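Local coordinates for protein peptidoglycan glycosyltransferase (PDB 5UY7) that is a penicillin-binding protein whose modelled part has a fold of the beta-lactamase clan, with a five-stranded antiparallel sheet flanked by helices, at residues Tyr205-Asn210 against Ala237-Pro242; Ala222-Val227 against Asn259-Asp264; Leu291-Asn296 against Phe312-Val317; Ile306-Gly311 against Lys323-Gly328. All blocks are in the same frame, centred on the assembly; numbering follows the deposited sequence.

Contact 1 of 4, residues Tyr205-Asn210 against Ala237-Pro242; sequences YIAYAN and ALVNYP
Tyr208 CE1 lies 3.7 Å from Tyr241 CD1, where a turn of helix meets the edge strand that runs beside it. The two phenol rings form an oblique pair, their planes at 72° and their centroids 5.8 Å apart, and Tyr208 OH also lies close to Tyr241 CE1. Val239 supports the inner end of Tyr208 with one methyl, CG1, which sits at the ring edge 4.1 Å from CD1 of Tyr208. Its other methyl serves the neighbouring residue: with CG1 anti to the backbone N (chi1 -180°), CG2 is left beside that N and comes 3.9 Å from Ala207 CB. The same Ala207 CB rests 3.9 Å from Ala237 CB. Small residues thus face each other at one end of the strand and aromatic ones at the other. The short segments 205-210 and 237-241 point nearly the same way, 25° apart, with axes 7.8 Å apart at the closest.

Around this first shell, Ala237, Val239 and Tyr241 pair through their backbones with strand 222-229. Gln204, one turn earlier on the helix, accepts a hydrogen bond from Leu238 N, while Asn210 ties the helix to Asp522 of helix 509-526. The example illustrates a division of labour: no hydrogen bond joins the two segments, so methyl and ring shape set the fit here, and polar bonds at its margins fix the elements that carry it.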
# COMPACT_ATOMS: atom_id res chain seq x y z
N TYR A 205 -2.03 -1.78 -21.50
CA TYR A 205 -0.76 -1.88 -22.21
C TYR A 205 0.37 -1.22 -21.43
O TYR A 205 1.49 -1.75 -21.35
CB TYR A 205 -0.87 -1.27 -23.60
CG TYR A 205 0.47 -1.16 -24.28
CD1 TYR A 205 1.12 -2.28 -24.77
CD2 TYR A 205 1.12 0.07 -24.36
CE1 TYR A 205 2.37 -2.18 -25.37
CE2 TYR A 205 2.35 0.17 -24.94
CZ TYR A 205 2.97 -0.95 -25.44
OH TYR A 205 4.20 -0.81 -26.02
N ILE A 206 0.11 -0.05 -20.84
CA ILE A 206 1.12 0.64 -20.05
C ILE A 206 1.59 -0.25 -18.91
O ILE A 206 2.79 -0.41 -18.66
CB ILE A 206 0.58 1.98 -19.52
CG1 ILE A 206 0.54 3.01 -20.64
CG2 ILE A 206 1.42 2.47 -18.35
CD1 ILE A 206 -0.25 4.25 -20.27
N ALA A 207 0.63 -0.86 -18.19
CA ALA A 207 0.98 -1.73 -17.08
C ALA A 207 1.73 -2.96 -17.57
O ALA A 207 2.75 -3.36 -16.98
CB ALA A 207 -0.29 -2.14 -16.34
N TYR A 208 1.26 -3.57 -18.66
CA TYR A 208 1.91 -4.76 -19.19
C TYR A 208 3.34 -4.46 -19.64
O TYR A 208 4.28 -5.19 -19.30
CB TYR A 208 1.08 -5.30 -20.35
CG TYR A 208 1.79 -6.33 -21.18
CD1 TYR A 208 1.78 -7.66 -20.81
CD2 TYR A 208 2.46 -5.97 -22.34
CE1 TYR A 208 2.43 -8.61 -21.58
CE2 TYR A 208 3.11 -6.90 -23.11
CZ TYR A 208 3.09 -8.22 -22.72
OH TYR A 208 3.75 -9.14 -23.50
N ALA A 209 3.51 -3.41 -20.44
CA ALA A 209 4.83 -3.11 -21.00
C ALA A 209 5.84 -2.84 -19.90
O ALA A 209 6.97 -3.34 -19.94
CB ALA A 209 4.73 -1.92 -21.94
N ASN A 210 5.45 -2.04 -18.90
CA ASN A 210 6.39 -1.71 -17.84
C ASN A 210 6.67 -2.91 -16.95
O ASN A 210 7.80 -3.09 -16.49
CB ASN A 210 5.86 -0.53 -17.02
CG ASN A 210 6.05 0.78 -17.73
OD1 ASN A 210 7.17 1.18 -18.02
ND2 ASN A 210 4.95 1.47 -18.01
N ALA A 237 -6.43 -1.43 -15.11
CA ALA A 237 -5.44 -2.38 -15.62
C ALA A 237 -5.27 -3.47 -14.59
O ALA A 237 -5.30 -3.22 -13.39
CB ALA A 237 -4.10 -1.70 -15.91
N LEU A 238 -5.07 -4.70 -15.08
CA LEU A 238 -4.87 -5.84 -14.20
C LEU A 238 -4.00 -6.82 -14.98
O LEU A 238 -4.48 -7.41 -15.95
CB LEU A 238 -6.22 -6.46 -13.82
CG LEU A 238 -6.33 -7.60 -12.81
CD1 LEU A 238 -6.22 -7.07 -11.41
CD2 LEU A 238 -7.66 -8.32 -12.99
N VAL A 239 -2.72 -6.94 -14.62
CA VAL A 239 -1.75 -7.67 -15.42
C VAL A 239 -0.98 -8.65 -14.55
O VAL A 239 -0.45 -8.27 -13.50
CB VAL A 239 -0.76 -6.72 -16.13
CG1 VAL A 239 0.24 -7.54 -16.97
CG2 VAL A 239 -1.51 -5.76 -17.02
N ASN A 240 -0.91 -9.90 -14.99
CA ASN A 240 0.04 -10.88 -14.47
C ASN A 240 1.06 -11.15 -15.56
O ASN A 240 0.68 -11.37 -16.72
CB ASN A 240 -0.66 -12.19 -14.09
CG ASN A 240 -1.62 -12.01 -12.94
OD1 ASN A 240 -1.21 -11.96 -11.79
ND2 ASN A 240 -2.91 -11.92 -13.25
N TYR A 241 2.34 -11.13 -15.20
CA TYR A 241 3.40 -11.49 -16.15
C TYR A 241 4.37 -12.48 -15.50
O TYR A 241 5.01 -12.14 -14.49
CB TYR A 241 4.16 -10.26 -16.65
CG TYR A 241 4.97 -10.62 -17.86
CD1 TYR A 241 4.39 -10.65 -19.13
CD2 TYR A 241 6.30 -11.02 -17.74
CE1 TYR A 241 5.11 -11.02 -20.24
CE2 TYR A 241 7.03 -11.40 -18.85
CZ TYR A 241 6.43 -11.39 -20.10
OH TYR A 241 7.16 -11.77 -21.20
N PRO A 242 4.52 -13.69 -16.05
CA PRO A 242 3.77 -14.19 -17.21
C PRO A 242 2.32 -14.55 -16.86
O PRO A 242 1.94 -14.50 -15.70
CB PRO A 242 4.55 -15.45 -17.63
CG PRO A 242 5.82 -15.44 -16.83
CD PRO A 242 5.53 -14.66 -15.59

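Contact 2 of 4, residues Ala222-Val227 against Asn259-Asp264; sequences AGAAMV and NRILTD
Ile261 and Arg260, on the short helix 260-263, pack on strand 222-227 in a buried, mainly apolar contact on the face of the central sheet turned away from helix 201-217. Each branch of Ile261 has its own place. CG1 presses on Ala224 CB at 3.4 Å, tighter than usual van der Waals contact; CD1, carried beyond it, reaches Ala225 O at 3.6 Å. With CG1 beside the backbone N (chi1 -67°), CG2 is anti to that N and comes 3.9 Å from Met226 SD, whose chain bends at chi3 as it crosses the isoleucine.

A central antiparallel sheet with helices on both faces is the hallmark of the beta-lactamase clan, and here helix 390-401 continues the layer, with Leu390 touching Ala224 and Phe391 touching Met226. Leu238 of the adjacent strand fills in beside Met226 and Ile261. Arg260, bent at chi3, brings its NH2 to 3.7 Å from Ala222 CB, the guanidinium inclined to the methyl, while the same nitrogen is hydrogen-bonded to Pro242 O. Asn259, at the N-cap position, offers its O to both Leu262 N (2.8 Å) and Thr263 N (2.9 Å), and its OD1 accepts from Asn240 ND2, whose own OD1 takes Ile261 N.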
# COMPACT_ATOMS: atom_id res chain seq x y z
N ALA A 222 8.00 -13.78 -11.47
CA ALA A 222 6.70 -13.32 -11.94
C ALA A 222 6.53 -11.89 -11.49
O ALA A 222 7.28 -11.38 -10.65
CB ALA A 222 5.58 -14.21 -11.41
N GLY A 223 5.52 -11.23 -12.06
CA GLY A 223 5.17 -9.90 -11.62
C GLY A 223 3.67 -9.69 -11.73
O GLY A 223 2.96 -10.45 -12.40
N ALA A 224 3.21 -8.64 -11.06
CA ALA A 224 1.80 -8.28 -11.08
C ALA A 224 1.68 -6.77 -10.99
O ALA A 224 2.48 -6.10 -10.34
CB ALA A 224 1.04 -8.93 -9.92
N ALA A 225 0.66 -6.22 -11.66
CA ALA A 225 0.40 -4.79 -11.56
C ALA A 225 -1.09 -4.54 -11.73
O ALA A 225 -1.74 -5.17 -12.56
CB ALA A 225 1.17 -4.01 -12.62
N MET A 226 -1.63 -3.59 -10.96
CA MET A 226 -2.99 -3.19 -11.23
C MET A 226 -3.14 -1.70 -10.98
O MET A 226 -2.38 -1.10 -10.21
CB MET A 226 -4.04 -4.00 -10.44
CG MET A 226 -4.06 -3.84 -8.94
SD MET A 226 -5.30 -4.94 -8.20
CE MET A 226 -6.82 -4.04 -8.42
N VAL A 227 -4.09 -1.11 -11.69
CA VAL A 227 -4.37 0.32 -11.62
C VAL A 227 -5.86 0.47 -11.35
O VAL A 227 -6.68 -0.15 -12.04
CB VAL A 227 -3.98 1.03 -12.92
CG1 VAL A 227 -4.24 2.54 -12.80
CG2 VAL A 227 -2.51 0.79 -13.25
N ASN A 259 -5.29 -16.39 -11.38
CA ASN A 259 -5.00 -14.96 -11.41
C ASN A 259 -4.25 -14.62 -10.13
O ASN A 259 -4.87 -14.37 -9.08
CB ASN A 259 -6.28 -14.15 -11.58
CG ASN A 259 -6.02 -12.70 -11.91
OD1 ASN A 259 -5.14 -12.06 -11.33
ND2 ASN A 259 -6.78 -12.16 -12.86
N ARG A 260 -2.92 -14.60 -10.20
CA ARG A 260 -2.09 -14.49 -9.00
C ARG A 260 -2.34 -13.19 -8.23
O ARG A 260 -2.18 -13.16 -7.01
CB ARG A 260 -0.62 -14.62 -9.37
CG ARG A 260 -0.27 -15.95 -10.01
CD ARG A 260 1.22 -16.12 -10.20
NE ARG A 260 1.80 -15.12 -11.09
CZ ARG A 260 1.75 -15.17 -12.42
NH1 ARG A 260 1.13 -16.17 -13.04
NH2 ARG A 260 2.32 -14.21 -13.15
N ILE A 261 -2.72 -12.12 -8.93
CA ILE A 261 -3.07 -10.87 -8.24
C ILE A 261 -4.14 -11.11 -7.20
O ILE A 261 -4.15 -10.49 -6.13
CB ILE A 261 -3.52 -9.80 -9.25
CG1 ILE A 261 -2.36 -9.38 -10.14
CG2 ILE A 261 -4.09 -8.59 -8.51
CD1 ILE A 261 -2.73 -8.29 -11.13
N LEU A 262 -5.07 -12.03 -7.48
CA LEU A 262 -6.17 -12.33 -6.58
C LEU A 262 -5.92 -13.56 -5.71
O LEU A 262 -6.50 -13.66 -4.62
CB LEU A 262 -7.45 -12.55 -7.38
CG LEU A 262 -7.99 -11.27 -8.02
CD1 LEU A 262 -8.48 -11.55 -9.43
CD2 LEU A 262 -9.11 -10.71 -7.16
N THR A 263 -5.08 -14.49 -6.15
CA THR A 263 -4.97 -15.76 -5.44
C THR A 263 -3.73 -15.87 -4.56
O THR A 263 -3.76 -16.60 -3.57
CB THR A 263 -4.98 -16.93 -6.43
OG1 THR A 263 -3.85 -16.85 -7.30
CG2 THR A 263 -6.26 -16.91 -7.26
N ASP A 264 -2.66 -15.16 -4.88
CA ASP A 264 -1.41 -15.31 -4.14
C ASP A 264 -1.37 -14.36 -2.95
O ASP A 264 -1.61 -13.15 -3.10
CB ASP A 264 -0.21 -15.09 -5.06
CG ASP A 264 0.00 -16.24 -6.03
OD1 ASP A 264 -0.88 -17.13 -6.12
OD2 ASP A 264 1.06 -16.28 -6.69

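Contact 3 of 4, residues Leu291-Asn296 against Phe312-Val317; sequences LVETGN and FGTLTV
Thr294 approaches Gly313 with its whole side chain. From CB, 3.5 Å from Gly313 O, the chain divides. CG2 goes toward Leu315 and ends 4.2 Å from its CD1. OG1, placed between the backbone N and the carbonyl carbon (chi1 76°), donates to Gly313 O at 2.7 Å, in the carbonyl plane and on a lone pair. Gly313 O has a second donor, Thr294 N, which comes from 51° above that plane, so one residue grips the oxygen twice. OG1 also accepts from a water that in turn accepts from Phe312 N. Gly313 N donates to Gly295 O at 2.9 Å, tying the two loops; both glycines have positive phi.

Next to the loops, strands 291-293 and 314-316 form a two-stranded antiparallel sheet whose hydrogen-bonded pair joins Val292 N to Leu315 O at 2.7 Å and Leu315 N to Val292 O at 2.9 Å. On the face of Val292 and Leu315, Val292 CG2 meets Val317 CG2 at 4.0 Å, and helices 317-323 and 326-333 close over them. On the other face the Glu293 carboxylate lies alongside Thr314, though its very short approach to the hydroxyl is doubtful in length. Thr316 caps the following helix at Gly319 N. The chemistry is two-sided: Val292, Leu315 and Val317 face the helices, while Thr294, donor twice and acceptor once, fastens the loop end.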
# COMPACT_ATOMS: atom_id res chain seq x y z
N LEU A 291 5.47 13.32 18.92
CA LEU A 291 6.82 12.76 18.90
C LEU A 291 6.81 11.29 19.31
O LEU A 291 6.09 10.89 20.23
CB LEU A 291 7.74 13.54 19.84
CG LEU A 291 7.93 15.02 19.49
CD1 LEU A 291 8.96 15.65 20.41
CD2 LEU A 291 8.35 15.18 18.03
N VAL A 292 7.61 10.50 18.61
CA VAL A 292 7.77 9.07 18.86
C VAL A 292 9.26 8.80 18.97
O VAL A 292 10.02 9.06 18.02
CB VAL A 292 7.16 8.22 17.73
CG1 VAL A 292 7.26 6.73 18.05
CG2 VAL A 292 5.71 8.63 17.48
N GLU A 293 9.69 8.27 20.11
CA GLU A 293 11.10 8.02 20.38
C GLU A 293 11.49 6.66 19.82
O GLU A 293 11.00 5.63 20.30
CB GLU A 293 11.39 8.08 21.88
CG GLU A 293 10.98 9.40 22.53
CD GLU A 293 11.76 10.60 22.02
OE1 GLU A 293 12.81 10.42 21.36
OE2 GLU A 293 11.32 11.74 22.29
N THR A 294 12.38 6.64 18.83
CA THR A 294 12.90 5.38 18.32
C THR A 294 14.37 5.15 18.65
O THR A 294 14.89 4.06 18.37
CB THR A 294 12.68 5.26 16.80
OG1 THR A 294 13.63 6.06 16.09
CG2 THR A 294 11.27 5.67 16.41
N GLY A 295 15.05 6.14 19.24
CA GLY A 295 16.40 5.94 19.73
C GLY A 295 17.37 5.48 18.66
O GLY A 295 17.36 5.96 17.52
N ASN A 296 18.22 4.51 19.02
CA ASN A 296 19.24 4.01 18.12
C ASN A 296 18.74 2.90 17.20
O ASN A 296 19.56 2.16 16.64
CB ASN A 296 20.47 3.53 18.91
CG ASN A 296 20.17 2.34 19.81
OD1 ASN A 296 19.04 1.84 19.86
ND2 ASN A 296 21.20 1.86 20.51
N PHE A 312 17.05 6.24 14.01
CA PHE A 312 16.35 7.43 13.56
C PHE A 312 16.09 8.44 14.66
O PHE A 312 15.73 9.59 14.36
CB PHE A 312 15.03 7.04 12.89
CG PHE A 312 15.20 6.25 11.62
CD1 PHE A 312 15.91 6.76 10.55
CD2 PHE A 312 14.62 4.99 11.49
CE1 PHE A 312 16.06 6.03 9.38
CE2 PHE A 312 14.76 4.26 10.32
CZ PHE A 312 15.48 4.78 9.26
N GLY A 313 16.25 8.05 15.93
CA GLY A 313 16.06 9.00 17.00
C GLY A 313 14.60 9.39 17.18
O GLY A 313 13.67 8.61 16.96
N THR A 314 14.40 10.65 17.58
CA THR A 314 13.06 11.17 17.80
C THR A 314 12.43 11.55 16.47
O THR A 314 13.01 12.34 15.71
CB THR A 314 13.10 12.38 18.73
OG1 THR A 314 13.83 12.06 19.91
CG2 THR A 314 11.68 12.80 19.10
N LEU A 315 11.27 10.98 16.17
CA LEU A 315 10.55 11.24 14.94
C LEU A 315 9.17 11.79 15.28
O LEU A 315 8.60 11.48 16.33
CB LEU A 315 10.38 9.97 14.10
CG LEU A 315 11.66 9.28 13.62
CD1 LEU A 315 11.33 7.97 12.91
CD2 LEU A 315 12.43 10.24 12.71
N THR A 316 8.62 12.60 14.38
CA THR A 316 7.18 12.81 14.44
C THR A 316 6.48 11.57 13.90
O THR A 316 7.09 10.70 13.29
CB THR A 316 6.75 14.01 13.61
OG1 THR A 316 7.13 13.78 12.24
CG2 THR A 316 7.41 15.30 14.12
N VAL A 317 5.16 11.52 14.12
CA VAL A 317 4.37 10.45 13.50
C VAL A 317 4.55 10.47 11.99
O VAL A 317 4.70 9.42 11.36
CB VAL A 317 2.89 10.60 13.91
CG1 VAL A 317 1.99 9.74 13.01
CG2 VAL A 317 2.73 10.20 15.37
O HOH W 1 15.28 4.13 14.96

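Contact 4 of 4, residues Ile306-Gly311 against Lys323-Gly328; sequences ITDDAG and KSSNIG
Ser325 OG is gripped from two directions: it donates to Asp308 OD2 at 2.5 Å and accepts from Gly328 N at 2.8 Å, the latter a capping bond at the start of helix 326-333. The other carboxylate oxygen of Asp308 works on the same helix end. OD1 accepts from Ile327 N at 2.9 Å in a nearly straight bond (172°), met on its syn side, as OD2 is by the serine hydroxyl. With CG beside the backbone N (chi1 -72°), the carboxylate is directed into the first turn, and Ile327 CD1 packs 3.8 Å from Asp308 CG. Two residues earlier, on the strand, Ile306 CG2 touches Ile327 CG1 at 3.9 Å.

Asn326 ND2 reaches Thr307 O in a weak bond, and one water joins Thr307 N to the same amide nitrogen, weakly on the amide side; another links Asp309 N to Ser324 O. The amide oxygen of Asn326 has its stronger partner in Lys273 NZ, while Ser324 OG is hydrogen-bonded to Lys461 NZ. Ser324, Ser325 and Asn326 are consistent with the SxN motif of this family, beside an SxxK pattern that includes Ser270 and Lys273. Ser324 itself ends the preceding helix in a Schellman motif. A carboxylate bound to a backbone N-H and a capping hydroxyl at a helix N-terminus would probably be stabilised there as an anion.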
# COMPACT_ATOMS: atom_id res chain seq x y z
N ILE A 306 12.75 -5.59 18.17
CA ILE A 306 12.18 -4.86 17.05
C ILE A 306 13.24 -3.88 16.57
O ILE A 306 13.85 -3.18 17.39
CB ILE A 306 10.88 -4.15 17.46
CG1 ILE A 306 9.89 -5.21 17.97
CG2 ILE A 306 10.30 -3.38 16.29
CD1 ILE A 306 8.64 -4.66 18.60
N THR A 307 13.48 -3.85 15.26
CA THR A 307 14.67 -3.22 14.71
C THR A 307 14.32 -2.29 13.56
O THR A 307 13.50 -2.64 12.70
CB THR A 307 15.66 -4.29 14.22
OG1 THR A 307 15.97 -5.18 15.30
CG2 THR A 307 16.93 -3.66 13.71
N ASP A 308 14.94 -1.10 13.55
CA ASP A 308 14.89 -0.21 12.40
C ASP A 308 16.14 -0.38 11.55
O ASP A 308 17.14 -0.96 11.99
CB ASP A 308 14.75 1.25 12.83
CG ASP A 308 13.38 1.58 13.38
OD1 ASP A 308 12.48 0.71 13.31
OD2 ASP A 308 13.19 2.72 13.84
N ASP A 309 16.08 0.12 10.31
CA ASP A 309 17.22 0.02 9.41
C ASP A 309 18.36 0.94 9.81
O ASP A 309 19.49 0.75 9.35
CB ASP A 309 16.79 0.34 7.97
CG ASP A 309 15.95 -0.76 7.36
OD1 ASP A 309 16.10 -1.92 7.78
OD2 ASP A 309 15.13 -0.45 6.47
N ALA A 310 18.08 1.93 10.64
CA ALA A 310 19.10 2.84 11.15
C ALA A 310 18.62 3.35 12.50
O ALA A 310 17.54 2.98 12.97
CB ALA A 310 19.35 3.99 10.17
N GLY A 311 19.43 4.20 13.13
CA GLY A 311 19.02 4.86 14.35
C GLY A 311 18.38 6.21 14.08
O GLY A 311 19.07 7.22 13.94
N LYS A 323 10.46 7.49 7.38
CA LYS A 323 11.63 6.65 7.60
C LYS A 323 11.31 5.16 7.63
O LYS A 323 12.23 4.34 7.75
CB LYS A 323 12.31 7.06 8.92
CG LYS A 323 12.77 8.52 8.95
CD LYS A 323 13.82 8.81 7.88
CE LYS A 323 14.35 10.23 8.02
NZ LYS A 323 15.36 10.54 6.98
N SER A 324 10.03 4.80 7.52
CA SER A 324 9.59 3.41 7.52
C SER A 324 10.05 2.68 8.78
O SER A 324 10.52 1.55 8.74
CB SER A 324 10.09 2.67 6.26
OG SER A 324 9.32 1.50 6.04
N SER A 325 9.87 3.34 9.92
CA SER A 325 10.37 2.83 11.20
C SER A 325 9.46 1.72 11.73
O SER A 325 8.27 1.95 11.96
CB SER A 325 10.47 3.98 12.20
OG SER A 325 10.79 3.51 13.50
N ASN A 326 10.02 0.52 11.93
CA ASN A 326 9.29 -0.54 12.63
C ASN A 326 9.03 -0.18 14.08
O ASN A 326 7.96 -0.47 14.62
CB ASN A 326 10.09 -1.85 12.61
CG ASN A 326 10.10 -2.50 11.26
OD1 ASN A 326 9.36 -2.11 10.36
ND2 ASN A 326 10.94 -3.53 11.11
N ILE A 327 10.03 0.41 14.74
CA ILE A 327 9.88 0.78 16.15
C ILE A 327 8.81 1.85 16.30
O ILE A 327 7.98 1.80 17.22
CB ILE A 327 11.23 1.23 16.72
CG1 ILE A 327 12.20 0.05 16.71
CG2 ILE A 327 11.06 1.77 18.14
CD1 ILE A 327 13.62 0.44 16.95
N GLY A 328 8.81 2.85 15.41
CA GLY A 328 7.78 3.88 15.47
C GLY A 328 6.39 3.32 15.23
O GLY A 328 5.43 3.71 15.91
O HOH W 2 11.77 -5.70 13.50
O HOH W 3 12.36 -0.68 10.34
O HOH W 4 13.56 1.06 9.48
O HOH W 5 13.72 2.37 7.05

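The four contacts form two touching pairs on opposite sides of the chain's centre. Contacts 1 and 2 share the central sheet: strands 235-241 and 222-229 are neighbours in it, with helix 201-217 on one face and helix 260-263 on the other, and neither contact has a hydrogen bond between its segments. Contacts 3 and 4, whose centres lie about 9 Å apart, both rely on hydrogen bonds: contact 3 pairs two short strands and is partly exposed, whereas contact 4 joins a strand and loop to a helix start, is largely buried and includes Ser324 of a probable SxxK-type site. Apolar fit governs helix packing on the central sheet, directed polar bonds the small strand pair and the loops.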